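Local coordinates for putative isochorismatase (Streptomyces avermitilis, PDB 3KL2), which is of unproven function but is probably a hydrolase of the isochorismatase-like cysteine hydrolase family, at residues Val51-Thr61 with Asp184-His194; Tyr33-Leu44 with Ala105-Val116. All coordinates share one frame; numbering follows the deposited sequence.

Contact 1: residues Val51-Thr61 with Asp184-His194; sequences VMQHTGMLANT and DCVAATSQEEH
The imidazole of H194 takes V51 CG1 over one face, a CH-pi contact with the methyl 3.9 Å from the ring centroid and displaced toward the rim, while T55 CG2 approaches the NE2 side of the ring obliquely. ND1 of H194 is hydrogen-bonded to T161 OG1, which probably fixes the turn of the ring. The amide of N60 and the carboxylate of D184 lie stacked, their planes 24° apart, but the hydrogen bond runs from N60 ND2 to D184 O (3.0 Å), bent (141°), the donor in the carbonyl plane and the acceptor tilted from the amide plane. The carboxylate is hydrogen-bonded elsewhere, OD2 to S211 OG. With CG1 anti to the backbone N (chi1 179°), V51 also lays that methyl 3.9 Å from A187 CB, and its other branch, CG2, faces the start of helix 191-205. M52 CG touches A187 CB. M57 is folded back at chi2 and chi3, which brings its CE to 3.5 Å from C185 O, and its CA-H points at D184 O. T61 OG1 rests 3.4 Å from C185 CB and donates to M57 O. S190 caps helix 191-205 by accepting from E193 N. Helices 45-55 and 57-71, broken at G56 with its positive phi, thus pack across the C-terminal end of strand 178-187, an alpha/beta packing of helices against the parallel sheet of the isochorismatase-like fold.

Contact 2: residues Tyr33-Leu44 with Ala105-Val116; sequences YQNEFTSDGGVL and AFVKGTWGAAIV
N35 and W111 are stacked: the amide lies 6° from parallel to the indole, with N35 CB 3.6 Å from the centroid of the six-membered ring. From that position ND2 donates an almost straight bond to W111 O (2.7 Å), reaching it from above the carbonyl plane, while A114 N comes to the same oxygen from its other face. The adjoining backbones are bridged at Q34 and I115, where V116 N binds Y33 O and N35 N binds A114 O; E36 N follows with G112 O. Deeper in, F106 presents its edge to the face of F37 in an offset edge-to-face pair, centroids 5.4 Å apart, and E36 CG sits over the centre of one F106 face. L44 CD1 meets F106 CE1 at 3.7 Å. Bent at chi2 (81°), the E36 chain swings its carboxylate toward G112, whose lack of a side chain makes room for it. OE1 accepts from F106 N (2.8 Å) and from a water that also joins V107 N and T110 OG1, whereas OE2 takes V43 N of its own segment. A glutamine here would probably leave F106 N or V43 N without its acceptor, since an NH2 group would stand where one of the two acceptor oxygens is now. Against this buried part stands the indole: clamped by N35 on one face, with G42 N in its plane at the edge and D40 O approaching CH2 obliquely, it is on the whole exposed to solvent. Gripped by two backbone N-H groups and a water, the buried carboxylate is likely to stay ionised, its charge stabilised by these hydrogen bonds, with no cationic side chain in either segment beside it.

Overall arrangement
Following the chain from the N terminus, strand 26-31 leads into 33-44, the first half of contact 2, and helix 45-55 then carries it into 51-61, the first half of contact 1. The loop between helix 96-103 and strand 126-127 closes contact 2 as 105-116, tying itself to the segment after strand 26-31; later the end of strand 178-187 and the start of helix 191-205 close contact 1 on helices 45-55 and 57-71. The segments alternate, so the two closures cross rather than nest. With centres about 17 Å apart they are linked by direct touches: Y33 OH probably bonds T61 OG1 (2.8 Å), and M52 SD lies against F37 O.

Contact 1: residues Val51-Thr61 with Asp184-His194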
loop_
_atom_site.group_PDB
_atom_site.type_symbol
_atom_site.label_atom_id
_atom_site.label_comp_id
_atom_site.label_asym_id
_atom_site.label_seq_id
_atom_site.Cartn_x
_atom_site.Cartn_y
_atom_site.Cartn_z
ATOM N N VAL A 51 8.921 28.387 -15.369
ATOM C CA VAL A 51 9.839 27.288 -15.061
ATOM C C VAL A 51 9.956 26.312 -16.228
ATOM O O VAL A 51 11.043 25.822 -16.514
ATOM C CB VAL A 51 9.477 26.618 -13.730
ATOM C CG1 VAL A 51 10.416 25.454 -13.421
ATOM C CG2 VAL A 51 9.542 27.671 -12.577
ATOM N N MET A 52 8.867 26.064 -16.947
ATOM C CA MET A 52 8.988 25.294 -18.197
ATOM C C MET A 52 10.023 25.971 -19.125
ATOM O O MET A 52 10.957 25.341 -19.604
ATOM C CB MET A 52 7.634 25.186 -18.908
ATOM C CG MET A 52 6.683 24.121 -18.337
ATOM S SD MET A 52 5.112 24.054 -19.228
ATOM C CE MET A 52 5.808 23.554 -20.808
ATOM N N GLN A 53 9.845 27.272 -19.347
ATOM C CA GLN A 53 10.703 28.047 -20.255
ATOM C C GLN A 53 12.149 28.062 -19.758
ATOM O O GLN A 53 13.071 27.789 -20.527
ATOM C CB GLN A 53 10.156 29.474 -20.409
ATOM C CG GLN A 53 10.638 30.235 -21.652
ATOM C CD GLN A 53 11.901 31.091 -21.427
ATOM O OE1 GLN A 53 12.236 31.501 -20.292
ATOM N NE2 GLN A 53 12.606 31.376 -22.526
ATOM N N HIS A 54 12.342 28.352 -18.474
ATOM C CA HIS A 54 13.688 28.371 -17.893
ATOM C C HIS A 54 14.426 27.033 -18.092
ATOM O O HIS A 54 15.598 27.006 -18.473
ATOM C CB HIS A 54 13.655 28.750 -16.402
ATOM C CG HIS A 54 15.014 29.015 -15.823
ATOM N ND1 HIS A 54 15.659 28.126 -14.979
ATOM C CD2 HIS A 54 15.858 30.068 -15.980
ATOM C CE1 HIS A 54 16.830 28.631 -14.627
ATOM N NE2 HIS A 54 16.979 29.803 -15.228
ATOM N N THR A 55 13.730 25.928 -17.856
ATOM C CA THR A 55 14.377 24.621 -17.902
ATOM C C THR A 55 14.455 24.008 -19.305
ATOM O O THR A 55 15.354 23.208 -19.591
ATOM C CB THR A 55 13.658 23.652 -16.980
ATOM O OG1 THR A 55 12.279 23.570 -17.372
ATOM C CG2 THR A 55 13.791 24.134 -15.527
ATOM N N GLY A 56 13.532 24.401 -20.172
ATOM C CA GLY A 56 13.347 23.719 -21.449
ATOM C C GLY A 56 12.948 22.269 -21.246
ATOM O O GLY A 56 13.368 21.405 -21.999
ATOM N N MET A 57 12.133 22.015 -20.223
ATOM C CA MET A 57 11.793 20.650 -19.826
ATOM C C MET A 57 11.076 19.889 -20.926
ATOM O O MET A 57 11.348 18.690 -21.123
ATOM C CB MET A 57 10.958 20.608 -18.530
ATOM C CG MET A 57 9.591 21.287 -18.609
ATOM S SD MET A 57 8.225 20.211 -19.046
ATOM C CE MET A 57 8.098 19.177 -17.559
ATOM N N LEU A 58 10.175 20.557 -21.638
ATOM C CA LEU A 58 9.361 19.862 -22.609
ATOM C C LEU A 58 10.258 19.263 -23.720
ATOM O O LEU A 58 10.224 18.055 -23.958
ATOM C CB LEU A 58 8.234 20.745 -23.163
ATOM C CG LEU A 58 7.314 19.969 -24.113
ATOM C CD1 LEU A 58 6.608 18.865 -23.328
ATOM C CD2 LEU A 58 6.310 20.868 -24.898
ATOM N N ALA A 59 11.090 20.073 -24.351
ATOM C CA ALA A 59 12.000 19.561 -25.367
ATOM C C ALA A 59 12.946 18.529 -24.779
ATOM O O ALA A 59 13.326 17.558 -25.443
ATOM C CB ALA A 59 12.794 20.713 -26.055
ATOM N N ASN A 60 13.345 18.726 -23.534
ATOM C CA ASN A 60 14.323 17.814 -22.938
ATOM C C ASN A 60 13.680 16.430 -22.705
ATOM O O ASN A 60 14.318 15.398 -22.844
ATOM C CB ASN A 60 14.840 18.366 -21.597
ATOM C CG ASN A 60 15.742 19.569 -21.740
ATOM O OD1 ASN A 60 16.584 19.643 -22.637
ATOM N ND2 ASN A 60 15.597 20.509 -20.812
ATOM N N THR A 61 12.416 16.433 -22.329
ATOM C CA THR A 61 11.704 15.180 -22.102
ATOM C C THR A 61 11.594 14.423 -23.419
ATOM O O THR A 61 11.849 13.212 -23.466
ATOM C CB THR A 61 10.305 15.411 -21.502
ATOM O OG1 THR A 61 10.420 16.232 -20.335
ATOM C CG2 THR A 61 9.663 14.078 -21.108
ATOM N N ASP A 184 16.323 18.431 -15.269
ATOM C CA ASP A 184 15.882 19.364 -16.315
ATOM C C ASP A 184 14.677 18.862 -17.136
ATOM O O ASP A 184 14.492 19.322 -18.261
ATOM C CB ASP A 184 17.046 19.803 -17.255
ATOM C CG ASP A 184 17.712 18.632 -17.972
ATOM O OD1 ASP A 184 17.304 17.497 -17.690
ATOM O OD2 ASP A 184 18.653 18.824 -18.792
ATOM N N CYS A 185 13.864 17.947 -16.598
ATOM C CA CYS A 185 12.581 17.549 -17.242
ATOM C C CYS A 185 11.430 17.631 -16.265
ATOM O O CYS A 185 10.474 16.876 -16.337
ATOM C CB CYS A 185 12.655 16.144 -17.803
ATOM S SG CYS A 185 13.853 15.908 -19.067
ATOM N N VAL A 186 11.525 18.546 -15.325
ATOM C CA VAL A 186 10.448 18.760 -14.392
ATOM C C VAL A 186 10.189 20.252 -14.251
ATOM O O VAL A 186 11.065 21.046 -14.586
ATOM C CB VAL A 186 10.758 18.136 -13.011
ATOM C CG1 VAL A 186 10.904 16.604 -13.140
ATOM C CG2 VAL A 186 11.953 18.778 -12.397
ATOM N N ALA A 187 9.007 20.625 -13.763
ATOM C CA ALA A 187 8.647 22.019 -13.566
ATOM C C ALA A 187 7.672 22.183 -12.406
ATOM O O ALA A 187 6.987 21.237 -12.005
ATOM C CB ALA A 187 8.067 22.657 -14.873
ATOM N N ALA A 188 7.639 23.406 -11.872
ATOM C CA ALA A 188 6.831 23.756 -10.741
ATOM C C ALA A 188 6.225 25.119 -10.974
ATOM O O ALA A 188 6.435 25.737 -12.014
ATOM C CB ALA A 188 7.684 23.793 -9.504
ATOM N N THR A 189 5.484 25.590 -9.981
ATOM C CA THR A 189 4.815 26.852 -10.091
ATOM C C THR A 189 5.746 28.009 -9.684
ATOM O O THR A 189 5.371 29.158 -9.781
ATOM C CB THR A 189 3.524 26.853 -9.223
ATOM O OG1 THR A 189 3.856 26.525 -7.867
ATOM C CG2 THR A 189 2.522 25.836 -9.737
ATOM N N SER A 190 6.944 27.700 -9.201
ATOM C CA SER A 190 7.887 28.719 -8.787
ATOM C C SER A 190 9.282 28.185 -8.986
ATOM O O SER A 190 9.553 27.043 -8.686
ATOM C CB SER A 190 7.663 29.132 -7.320
ATOM O OG SER A 190 8.893 29.275 -6.609
ATOM N N GLN A 191 10.156 29.034 -9.501
ATOM C CA GLN A 191 11.560 28.686 -9.691
ATOM C C GLN A 191 12.172 28.364 -8.330
ATOM O O GLN A 191 12.950 27.405 -8.211
ATOM C CB GLN A 191 12.330 29.851 -10.361
ATOM C CG GLN A 191 13.742 29.495 -10.834
ATOM C CD GLN A 191 13.748 28.558 -12.052
ATOM O OE1 GLN A 191 14.628 27.677 -12.200
ATOM N NE2 GLN A 191 12.745 28.724 -12.913
ATOM N N GLU A 192 11.806 29.165 -7.321
ATOM C CA GLU A 192 12.319 28.992 -5.977
ATOM C C GLU A 192 11.881 27.602 -5.443
ATOM O O GLU A 192 12.728 26.811 -5.036
ATOM C CB GLU A 192 11.905 30.171 -5.051
ATOM N N GLU A 193 10.583 27.294 -5.503
ATOM C CA GLU A 193 10.067 25.962 -5.092
ATOM C C GLU A 193 10.766 24.843 -5.868
ATOM O O GLU A 193 11.166 23.828 -5.299
ATOM C CB GLU A 193 8.548 25.850 -5.286
ATOM C CG GLU A 193 7.717 26.863 -4.481
ATOM C CD GLU A 193 6.165 26.619 -4.525
ATOM O OE1 GLU A 193 5.686 25.616 -5.135
ATOM O OE2 GLU A 193 5.438 27.468 -3.915
ATOM N N HIS A 194 10.925 25.043 -7.165
ATOM C CA HIS A 194 11.606 24.089 -8.039
ATOM C C HIS A 194 13.043 23.776 -7.619
ATOM O O HIS A 194 13.404 22.617 -7.436
ATOM C CB HIS A 194 11.573 24.664 -9.455
ATOM C CG HIS A 194 12.312 23.863 -10.475
ATOM N ND1 HIS A 194 11.745 22.789 -11.132
ATOM C CD2 HIS A 194 13.561 24.010 -10.987
ATOM C CE1 HIS A 194 12.619 22.310 -12.005
ATOM N NE2 HIS A 194 13.727 23.031 -11.937
#

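Contact 2: residues Tyr33-Leu44 with Ala105-Val116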
loop_
_atom_site.group_PDB
_atom_site.type_symbol
_atom_site.label_atom_id
_atom_site.label_comp_id
_atom_site.label_asym_id
_atom_site.label_seq_id
_atom_site.Cartn_x
_atom_site.Cartn_y
_atom_site.Cartn_z
ATOM N N TYR A 33 2.141 15.103 -18.201
ATOM C CA TYR A 33 2.412 15.923 -19.348
ATOM C C TYR A 33 1.131 16.154 -20.139
ATOM O O TYR A 33 1.040 15.725 -21.283
ATOM C CB TYR A 33 3.459 15.293 -20.213
ATOM C CG TYR A 33 4.867 15.363 -19.674
ATOM C CD1 TYR A 33 5.769 16.311 -20.122
ATOM C CD2 TYR A 33 5.300 14.443 -18.732
ATOM C CE1 TYR A 33 7.098 16.327 -19.647
ATOM C CE2 TYR A 33 6.590 14.472 -18.241
ATOM C CZ TYR A 33 7.484 15.400 -18.717
ATOM O OH TYR A 33 8.751 15.356 -18.207
ATOM N N GLN A 34 0.166 16.845 -19.512
ATOM C CA GLN A 34 -1.131 17.096 -20.075
ATOM C C GLN A 34 -1.260 18.568 -20.430
ATOM O O GLN A 34 -0.624 19.403 -19.798
ATOM C CB GLN A 34 -2.245 16.722 -19.083
ATOM C CG GLN A 34 -2.407 15.198 -18.871
ATOM C CD GLN A 34 -3.007 14.887 -17.561
ATOM O OE1 GLN A 34 -2.287 14.800 -16.561
ATOM N NE2 GLN A 34 -4.335 14.804 -17.513
ATOM N N ASN A 35 -2.124 18.873 -21.402
ATOM C CA ASN A 35 -2.320 20.217 -21.878
ATOM C C ASN A 35 -2.516 21.176 -20.721
ATOM O O ASN A 35 -1.929 22.255 -20.720
ATOM C CB ASN A 35 -3.503 20.322 -22.869
ATOM C CG ASN A 35 -3.216 19.647 -24.199
ATOM O OD1 ASN A 35 -2.162 19.873 -24.799
ATOM N ND2 ASN A 35 -4.149 18.781 -24.661
ATOM N N GLU A 36 -3.270 20.747 -19.710
ATOM C CA GLU A 36 -3.612 21.617 -18.583
ATOM C C GLU A 36 -2.392 22.342 -17.984
ATOM O O GLU A 36 -2.529 23.463 -17.476
ATOM C CB GLU A 36 -4.380 20.851 -17.504
ATOM C CG GLU A 36 -5.402 21.716 -16.804
ATOM C CD GLU A 36 -6.678 21.838 -17.603
ATOM O OE1 GLU A 36 -7.529 20.929 -17.437
ATOM O OE2 GLU A 36 -6.841 22.840 -18.367
ATOM N N PHE A 37 -1.215 21.720 -18.105
ATOM C CA PHE A 37 0.060 22.280 -17.636
ATOM C C PHE A 37 0.939 22.778 -18.773
ATOM O O PHE A 37 1.527 23.859 -18.688
ATOM C CB PHE A 37 0.888 21.182 -16.909
ATOM C CG PHE A 37 0.509 20.934 -15.480
ATOM C CD1 PHE A 37 0.378 21.974 -14.575
ATOM C CD2 PHE A 37 0.394 19.646 -15.011
ATOM C CE1 PHE A 37 0.057 21.726 -13.203
ATOM C CE2 PHE A 37 0.083 19.377 -13.653
ATOM C CZ PHE A 37 -0.085 20.405 -12.763
ATOM N N THR A 38 1.064 21.980 -19.833
ATOM C CA THR A 38 2.084 22.188 -20.865
ATOM C C THR A 38 1.788 23.262 -21.899
ATOM O O THR A 38 2.712 23.776 -22.518
ATOM C CB THR A 38 2.248 20.910 -21.699
ATOM O OG1 THR A 38 0.953 20.541 -22.176
ATOM C CG2 THR A 38 2.852 19.776 -20.865
ATOM N N SER A 39 0.516 23.596 -22.109
ATOM C CA SER A 39 0.123 24.319 -23.333
ATOM C C SER A 39 -0.709 25.565 -23.063
ATOM O O SER A 39 -1.504 25.594 -22.121
ATOM C CB SER A 39 -0.700 23.379 -24.221
ATOM O OG SER A 39 -0.155 22.062 -24.259
ATOM N N ASP A 40 -0.547 26.571 -23.926
ATOM C CA ASP A 40 -1.270 27.841 -23.827
ATOM C C ASP A 40 -2.772 27.603 -23.719
ATOM O O ASP A 40 -3.332 26.878 -24.534
ATOM C CB ASP A 40 -0.975 28.746 -25.046
ATOM C CG ASP A 40 0.369 29.530 -24.920
ATOM O OD1 ASP A 40 0.961 29.585 -23.816
ATOM O OD2 ASP A 40 0.833 30.113 -25.935
ATOM N N GLY A 41 -3.397 28.194 -22.698
ATOM C CA GLY A 41 -4.841 28.099 -22.473
ATOM C C GLY A 41 -5.197 27.009 -21.477
ATOM O O GLY A 41 -6.326 26.955 -20.980
ATOM N N GLY A 42 -4.236 26.119 -21.203
ATOM C CA GLY A 42 -4.376 25.143 -20.146
ATOM C C GLY A 42 -4.548 25.902 -18.847
ATOM O O GLY A 42 -3.927 26.942 -18.645
ATOM N N VAL A 43 -5.384 25.398 -17.962
ATOM C CA VAL A 43 -5.772 26.194 -16.801
ATOM C C VAL A 43 -4.645 26.427 -15.813
ATOM O O VAL A 43 -4.702 27.351 -15.012
ATOM C CB VAL A 43 -6.961 25.540 -16.064
ATOM C CG1 VAL A 43 -7.008 26.014 -14.591
ATOM C CG2 VAL A 43 -8.280 25.851 -16.829
ATOM N N LEU A 44 -3.638 25.565 -15.844
ATOM C CA LEU A 44 -2.546 25.661 -14.891
ATOM C C LEU A 44 -1.263 26.015 -15.605
ATOM O O LEU A 44 -0.187 25.973 -15.020
ATOM C CB LEU A 44 -2.392 24.323 -14.163
ATOM C CG LEU A 44 -3.533 24.133 -13.160
ATOM C CD1 LEU A 44 -3.603 22.674 -12.695
ATOM C CD2 LEU A 44 -3.375 25.122 -11.944
ATOM N N ALA A 105 -9.831 21.850 -13.299
ATOM C CA ALA A 105 -8.676 21.290 -14.039
ATOM C C ALA A 105 -8.731 19.760 -14.174
ATOM O O ALA A 105 -9.262 19.063 -13.336
ATOM C CB ALA A 105 -7.382 21.687 -13.340
ATOM N N PHE A 106 -8.157 19.261 -15.250
ATOM C CA PHE A 106 -8.125 17.835 -15.540
ATOM C C PHE A 106 -9.505 17.114 -15.590
ATOM O O PHE A 106 -9.652 15.988 -15.099
ATOM C CB PHE A 106 -7.187 17.140 -14.576
ATOM C CG PHE A 106 -5.857 17.778 -14.465
ATOM C CD1 PHE A 106 -5.523 18.517 -13.361
ATOM C CD2 PHE A 106 -4.900 17.569 -15.414
ATOM C CE1 PHE A 106 -4.261 19.073 -13.227
ATOM C CE2 PHE A 106 -3.644 18.131 -15.284
ATOM C CZ PHE A 106 -3.333 18.869 -14.207
ATOM N N VAL A 107 -10.508 17.745 -16.199
ATOM C CA VAL A 107 -11.796 17.068 -16.370
ATOM C C VAL A 107 -11.617 15.997 -17.475
ATOM O O VAL A 107 -11.053 16.272 -18.540
ATOM C CB VAL A 107 -12.950 18.063 -16.675
ATOM C CG1 VAL A 107 -14.289 17.351 -16.731
ATOM C CG2 VAL A 107 -13.038 19.182 -15.590
ATOM N N LYS A 108 -12.045 14.770 -17.192
ATOM C CA LYS A 108 -12.077 13.673 -18.203
ATOM C C LYS A 108 -12.813 14.077 -19.477
ATOM O O LYS A 108 -13.935 14.595 -19.412
ATOM C CB LYS A 108 -12.800 12.434 -17.659
ATOM C CG LYS A 108 -11.916 11.466 -16.912
ATOM C CD LYS A 108 -12.587 10.060 -16.774
ATOM C CE LYS A 108 -11.604 8.933 -17.238
ATOM N NZ LYS A 108 -10.302 8.899 -16.420
ATOM N N GLY A 109 -12.183 13.836 -20.627
ATOM C CA GLY A 109 -12.819 14.109 -21.951
ATOM C C GLY A 109 -12.746 15.567 -22.440
ATOM O O GLY A 109 -13.569 16.001 -23.283
ATOM N N THR A 110 -11.778 16.313 -21.901
ATOM C CA THR A 110 -11.481 17.694 -22.320
ATOM C C THR A 110 -10.093 17.750 -22.893
ATOM O O THR A 110 -9.270 16.880 -22.675
ATOM C CB THR A 110 -11.498 18.683 -21.159
ATOM O OG1 THR A 110 -10.482 18.309 -20.197
ATOM C CG2 THR A 110 -12.859 18.721 -20.507
ATOM N N TRP A 111 -9.823 18.813 -23.629
ATOM C CA TRP A 111 -8.510 19.061 -24.200
ATOM C C TRP A 111 -7.485 19.166 -23.080
ATOM O O TRP A 111 -6.363 18.615 -23.189
ATOM C CB TRP A 111 -8.544 20.334 -25.049
ATOM C CG TRP A 111 -7.199 20.871 -25.493
ATOM C CD1 TRP A 111 -6.461 20.484 -26.604
ATOM C CD2 TRP A 111 -6.445 21.908 -24.855
ATOM N NE1 TRP A 111 -5.292 21.218 -26.673
ATOM C CE2 TRP A 111 -5.262 22.112 -25.635
ATOM C CE3 TRP A 111 -6.656 22.700 -23.709
ATOM C CZ2 TRP A 111 -4.304 23.058 -25.309
ATOM C CZ3 TRP A 111 -5.686 23.669 -23.378
ATOM C CH2 TRP A 111 -4.517 23.824 -24.172
ATOM N N GLY A 112 -7.867 19.833 -22.005
ATOM C CA GLY A 112 -6.944 20.015 -20.867
ATOM C C GLY A 112 -6.399 18.727 -20.286
ATOM O O GLY A 112 -5.219 18.665 -19.863
ATOM N N ALA A 113 -7.254 17.705 -20.287
ATOM C CA ALA A 113 -6.945 16.398 -19.747
ATOM C C ALA A 113 -6.074 15.551 -20.655
ATOM O O ALA A 113 -5.520 14.593 -20.170
ATOM C CB ALA A 113 -8.284 15.606 -19.435
ATOM N N ALA A 114 -5.960 15.885 -21.945
ATOM C CA ALA A 114 -5.163 15.112 -22.888
ATOM C C ALA A 114 -3.683 15.306 -22.719
ATOM O O ALA A 114 -3.186 16.413 -22.403
ATOM C CB ALA A 114 -5.511 15.469 -24.324
ATOM N N ILE A 115 -2.965 14.220 -23.006
ATOM C CA ILE A 115 -1.536 14.261 -23.039
ATOM C C ILE A 115 -1.133 15.168 -24.168
ATOM O O ILE A 115 -1.826 15.261 -25.179
ATOM C CB ILE A 115 -0.919 12.889 -23.217
ATOM C CG1 ILE A 115 -1.173 12.060 -21.950
ATOM C CG2 ILE A 115 0.575 13.041 -23.464
ATOM C CD1 ILE A 115 -0.839 10.584 -22.076
ATOM N N VAL A 116 -0.018 15.865 -23.990
ATOM C CA VAL A 116 0.440 16.849 -24.955
ATOM C C VAL A 116 0.883 16.159 -26.273
ATOM O O VAL A 116 1.500 15.089 -26.244
ATOM C CB VAL A 116 1.548 17.737 -24.320
ATOM C CG1 VAL A 116 2.785 16.911 -23.992
ATOM C CG2 VAL A 116 1.898 18.955 -25.215
HETATM O O HOH W 1 -10.029 20.204 -18.020
#